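PDB 7CMJ: hypoxanthine phosphoribosyltransferase from Leishmania donovani, which transfers the 5-phosphoribosyl group of phosphoribosyl pyrophosphate onto hypoxanthine or guanine, yielding IMP or GMP in purine salvage. Local coordinates for residues P58-C63 with E117-L122; K66-F71 with I123-V128. All coordinates share one frame; numbering follows the deposited sequence.

Interaction 1: residues P58-C63 with E117-L122; sequences PLYLLC and ENRHIL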
# COMPACT_ATOMS: atom_id res chain seq x y z
N PRO A 58 -4.61 -13.99 21.16
CA PRO A 58 -3.28 -13.65 21.68
C PRO A 58 -3.06 -12.16 21.84
O PRO A 58 -3.97 -11.35 21.65
CB PRO A 58 -2.36 -14.24 20.61
CG PRO A 58 -3.13 -13.96 19.33
CD PRO A 58 -4.62 -14.03 19.69
N LEU A 59 -1.83 -11.79 22.20
CA LEU A 59 -1.41 -10.40 22.20
C LEU A 59 -0.78 -10.10 20.84
O LEU A 59 0.13 -10.81 20.40
CB LEU A 59 -0.42 -10.15 23.33
CG LEU A 59 0.27 -8.79 23.47
CD1 LEU A 59 -0.73 -7.65 23.74
CD2 LEU A 59 1.28 -8.89 24.57
N TYR A 60 -1.29 -9.06 20.18
CA TYR A 60 -0.82 -8.70 18.85
C TYR A 60 0.31 -7.68 18.95
O TYR A 60 0.16 -6.63 19.58
CB TYR A 60 -1.96 -8.12 18.01
CG TYR A 60 -2.83 -9.16 17.36
CD1 TYR A 60 -2.68 -9.48 16.00
CD2 TYR A 60 -3.82 -9.82 18.08
CE1 TYR A 60 -3.49 -10.43 15.39
CE2 TYR A 60 -4.63 -10.77 17.47
CZ TYR A 60 -4.46 -11.07 16.13
OH TYR A 60 -5.26 -12.02 15.54
N LEU A 61 1.43 -7.97 18.32
CA LEU A 61 2.56 -7.05 18.29
C LEU A 61 2.49 -6.22 17.02
O LEU A 61 2.60 -6.76 15.91
CB LEU A 61 3.89 -7.81 18.37
CG LEU A 61 4.13 -8.46 19.73
CD1 LEU A 61 5.51 -9.11 19.78
CD2 LEU A 61 3.94 -7.45 20.87
N LEU A 62 2.32 -4.92 17.17
CA LEU A 62 2.21 -4.02 16.04
C LEU A 62 3.57 -3.39 15.78
O LEU A 62 3.92 -2.37 16.36
CB LEU A 62 1.16 -2.97 16.32
CG LEU A 62 -0.06 -3.12 15.45
CD1 LEU A 62 -0.66 -1.78 15.49
CD2 LEU A 62 0.35 -3.45 14.04
N CYS A 63 4.34 -4.00 14.89
CA CYS A 63 5.66 -3.50 14.56
C CYS A 63 5.54 -2.31 13.62
O CYS A 63 5.18 -2.46 12.44
CB CYS A 63 6.48 -4.62 13.93
SG CYS A 63 8.13 -4.10 13.49
N GLU A 117 -10.26 -6.52 15.54
CA GLU A 117 -11.47 -6.26 16.32
C GLU A 117 -11.47 -7.13 17.57
O GLU A 117 -11.27 -8.35 17.48
CB GLU A 117 -12.72 -6.52 15.47
CG GLU A 117 -14.00 -6.04 16.12
CD GLU A 117 -15.26 -6.49 15.37
OE1 GLU A 117 -15.46 -6.09 14.21
OE2 GLU A 117 -16.06 -7.25 15.96
N ASN A 118 -11.66 -6.50 18.72
CA ASN A 118 -11.74 -7.18 20.01
C ASN A 118 -10.50 -8.04 20.29
O ASN A 118 -10.59 -9.17 20.78
CB ASN A 118 -13.00 -8.03 20.09
CG ASN A 118 -13.38 -8.33 21.51
OD1 ASN A 118 -13.51 -7.42 22.32
ND2 ASN A 118 -13.56 -9.61 21.82
N ARG A 119 -9.33 -7.49 19.98
CA ARG A 119 -8.06 -8.12 20.28
C ARG A 119 -7.20 -7.16 21.10
O ARG A 119 -7.45 -5.95 21.14
CB ARG A 119 -7.30 -8.51 19.01
CG ARG A 119 -8.08 -9.43 18.13
CD ARG A 119 -7.87 -10.82 18.65
NE ARG A 119 -9.12 -11.52 18.84
CZ ARG A 119 -9.67 -12.30 17.92
NH1 ARG A 119 -9.06 -12.47 16.75
NH2 ARG A 119 -10.83 -12.89 18.16
N HIS A 120 -6.19 -7.72 21.76
CA HIS A 120 -5.28 -6.93 22.56
C HIS A 120 -4.05 -6.61 21.72
O HIS A 120 -3.32 -7.51 21.29
CB HIS A 120 -4.91 -7.63 23.86
CG HIS A 120 -6.09 -8.04 24.69
ND1 HIS A 120 -6.83 -7.14 25.44
CD2 HIS A 120 -6.63 -9.26 24.92
CE1 HIS A 120 -7.79 -7.79 26.08
NE2 HIS A 120 -7.69 -9.07 25.78
N ILE A 121 -3.80 -5.32 21.52
CA ILE A 121 -2.74 -4.86 20.64
C ILE A 121 -1.70 -4.11 21.45
O ILE A 121 -2.03 -3.29 22.31
CB ILE A 121 -3.27 -3.94 19.53
CG1 ILE A 121 -4.40 -4.62 18.76
CG2 ILE A 121 -2.12 -3.49 18.63
CD1 ILE A 121 -5.07 -3.65 17.88
N LEU A 122 -0.45 -4.38 21.14
CA LEU A 122 0.68 -3.64 21.68
C LEU A 122 1.41 -2.99 20.51
O LEU A 122 1.96 -3.69 19.66
CB LEU A 122 1.59 -4.58 22.47
CG LEU A 122 2.59 -3.91 23.40
CD1 LEU A 122 1.84 -3.05 24.40
CD2 LEU A 122 3.43 -4.99 24.11
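Tyr60 sets the CD2-CE2 bond of its ring obliquely against the aliphatic chain of Arg119. Tyr60 is on strand 59-64, and Arg119 leads into its parallel neighbour, strand 120-125, in the central sheet of the phosphoribosyltransferase fold. CE2 of Tyr60 meets CD of Arg119, and CD2 approaches CB of Arg119. The arginine bends at chi2 and chi3, which carries its guanidinium to a plane only 13° from that of the ring. The two groups are not stacked: the Tyr60 hydroxyl lies off the guanidinium edge, its OH 4.0 Å from Arg119 NH1.

The backbones pair by three nearly straight hydrogen bonds. Tyr60 bonds twice to the 120-122 strand, its N to His120 O (2.8 Å) and its O from Leu122 N (2.8 Å), straddling Ile121. Leu62 N then reaches Leu122 O. Tyr60, Leu62 and Ile121 lie on one face of the sheet, where CG2 of Ile121 packs on CG of Leu62 at 3.8 Å. The other face carries Leu59, Leu61, His120 and Leu122. Helix 69-81 covers Leu61 there, and His120 ND1 bonds to Ser148 OG. Leu61 runs alongside Leu122 on this face, with Leu61 CD2 4.0 Å from Leu122 CB.

Interaction 2: residues K66-F71 with I123-V128; sequences KGSFIF and IVEDIV. With BA (barium ion), chain D; PO4 (phosphate ion), chain E.
Ser68 reaches from the turn before helix 69-81 to the C-terminal end of strand 120-125. Its CB lies 3.4 Å from Val124 O, with Val124 CG1 close by. Its OG stands beside the backbone N (chi1 -66°) and gives a hydrogen bond of 2.7 Å to Val124 O. The hydroxyl approaches from well above the carbonyl plane, not along a lone pair. The same OG lies against Glu125 CA. Further on, in the first turn of the helix, Phe71 meets Val124 obliquely, with its CD2 3.6 Å from Val124 CG1. Its CE2 borders Glu125 O.

Gly67 packs on Asp126. Its CA is 3.3 Å from Asp126 OD1, where the chain turns a corner at the strand end. The acidic pair there holds a barium ion; magnesium is the probable physiological cofactor. Glu125 OE1 binds the barium at 2.4 Å and Asp126 OD2 at 2.5 Å, and two waters add to the shell. The shared metal probably offsets the repulsion between the two carboxylates.

At the start of the turn, Lys66 N, after a cis peptide, donates to O2 of a phosphate ion, probably from the crystallisation liquor. Gly67 N bonds weakly to O4. Arg191 of the same chain and Arg113 of the third subunit also bond to this phosphate. The lysine chain is extended, and NZ pairs with Glu188. The cis-peptide loop facing the acidic pair is consistent with the phosphoribosyltransferase active site, where such elements take up the pyrophosphate and ribose of the substrate.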
# COMPACT_ATOMS: atom_id res chain seq x y z
N LYS A 66 10.30 1.23 9.95
CA LYS A 66 11.19 0.07 10.02
C LYS A 66 11.83 -0.15 11.38
O LYS A 66 12.15 -1.27 11.73
CB LYS A 66 12.32 0.19 9.01
CG LYS A 66 11.93 0.49 7.60
CD LYS A 66 13.21 0.64 6.80
CE LYS A 66 12.96 0.89 5.33
NZ LYS A 66 14.27 1.18 4.71
N GLY A 67 12.01 0.94 12.13
CA GLY A 67 12.88 0.95 13.30
C GLY A 67 12.58 -0.10 14.36
O GLY A 67 13.48 -0.48 15.13
N SER A 68 11.33 -0.59 14.43
CA SER A 68 10.95 -1.51 15.50
C SER A 68 11.29 -2.96 15.20
O SER A 68 11.06 -3.82 16.06
CB SER A 68 9.45 -1.39 15.78
OG SER A 68 9.16 -0.11 16.32
N PHE A 69 11.85 -3.26 14.03
CA PHE A 69 11.79 -4.65 13.58
C PHE A 69 12.76 -5.54 14.33
O PHE A 69 12.40 -6.65 14.75
CB PHE A 69 11.96 -4.70 12.06
CG PHE A 69 13.38 -4.87 11.58
CD1 PHE A 69 13.85 -6.11 11.19
CD2 PHE A 69 14.20 -3.77 11.44
CE1 PHE A 69 15.13 -6.26 10.71
CE2 PHE A 69 15.47 -3.91 10.95
CZ PHE A 69 15.95 -5.16 10.59
N ILE A 70 13.99 -5.10 14.55
CA ILE A 70 14.86 -5.91 15.38
C ILE A 70 14.29 -6.02 16.78
O ILE A 70 14.23 -7.11 17.37
CB ILE A 70 16.28 -5.35 15.36
CG1 ILE A 70 16.94 -5.75 14.05
CG2 ILE A 70 17.06 -5.81 16.60
CD1 ILE A 70 18.29 -5.13 13.84
N PHE A 71 13.81 -4.89 17.33
CA PHE A 71 13.24 -4.91 18.67
C PHE A 71 12.04 -5.82 18.75
O PHE A 71 11.85 -6.52 19.76
CB PHE A 71 12.86 -3.49 19.09
CG PHE A 71 12.19 -3.41 20.43
CD1 PHE A 71 12.65 -4.16 21.50
CD2 PHE A 71 11.12 -2.55 20.64
CE1 PHE A 71 12.03 -4.07 22.75
CE2 PHE A 71 10.51 -2.45 21.87
CZ PHE A 71 10.97 -3.21 22.93
N ILE A 123 1.37 -1.67 20.44
CA ILE A 123 2.13 -0.93 19.43
C ILE A 123 3.60 -0.98 19.83
O ILE A 123 3.97 -0.56 20.94
CB ILE A 123 1.63 0.51 19.30
CG1 ILE A 123 0.19 0.55 18.80
CG2 ILE A 123 2.53 1.30 18.35
CD1 ILE A 123 -0.38 1.94 18.70
N VAL A 124 4.45 -1.50 18.94
CA VAL A 124 5.87 -1.65 19.21
C VAL A 124 6.64 -0.51 18.56
O VAL A 124 6.64 -0.37 17.33
CB VAL A 124 6.40 -3.00 18.74
CG1 VAL A 124 7.91 -3.08 19.00
CG2 VAL A 124 5.65 -4.12 19.45
N GLU A 125 7.33 0.27 19.38
CA GLU A 125 8.10 1.41 18.91
C GLU A 125 9.53 1.35 19.46
O GLU A 125 9.77 0.87 20.58
CB GLU A 125 7.42 2.74 19.32
CG GLU A 125 6.45 3.27 18.29
CD GLU A 125 7.15 3.80 17.06
OE1 GLU A 125 8.39 3.69 17.03
OE2 GLU A 125 6.48 4.32 16.13
N ASP A 126 10.46 1.86 18.66
CA ASP A 126 11.85 2.00 19.10
C ASP A 126 12.04 3.27 19.95
O ASP A 126 12.65 3.22 21.02
CB ASP A 126 12.77 2.00 17.87
CG ASP A 126 12.36 3.03 16.85
OD1 ASP A 126 13.01 3.17 15.79
OD2 ASP A 126 11.35 3.72 17.13
N ILE A 127 11.52 4.41 19.47
CA ILE A 127 11.54 5.69 20.16
C ILE A 127 10.24 6.41 19.85
O ILE A 127 9.68 6.25 18.76
CB ILE A 127 12.71 6.60 19.71
CG1 ILE A 127 14.04 5.92 19.90
CG2 ILE A 127 12.73 7.94 20.47
CD1 ILE A 127 15.05 6.48 18.99
N VAL A 128 9.78 7.23 20.79
CA VAL A 128 8.66 8.14 20.56
C VAL A 128 9.24 9.48 20.11
O VAL A 128 9.64 10.30 20.93
CB VAL A 128 7.80 8.31 21.82
CG1 VAL A 128 6.71 9.34 21.57
CG2 VAL A 128 7.21 6.98 22.26
BA BA D . 9.87 4.29 15.22
P PO4 E . 12.27 4.47 10.48
O1 PO4 E . 11.12 5.44 10.44
O2 PO4 E . 11.97 3.28 9.62
O3 PO4 E . 13.51 5.17 9.97
O4 PO4 E . 12.43 4.00 11.90
O HOH W 1 10.01 6.49 16.39
O HOH W 2 9.56 1.51 14.65

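After strand 23-28 and helix 30-47, the chain runs through strand 59-64 and turns through residues 66-68 into helix 69-81. It then passes strands 86-94 and 107-110 before returning along strand 120-125. Interaction 1 closes this excursion by pairing the start of the returning strand with 58-63. Interaction 2 closes it again further along the chain at both ends, between 66-71 and 123-128. The two loops cross, because their segments alternate along the chain. They join at the strands themselves: Leu62 O and Val124 N lie 2.8 Å apart, a probable hydrogen bond. Interaction 1 thus pairs two neighbouring central strands, and interaction 2 joins their C-terminal ends to the start of helix 69-81 and the metal site.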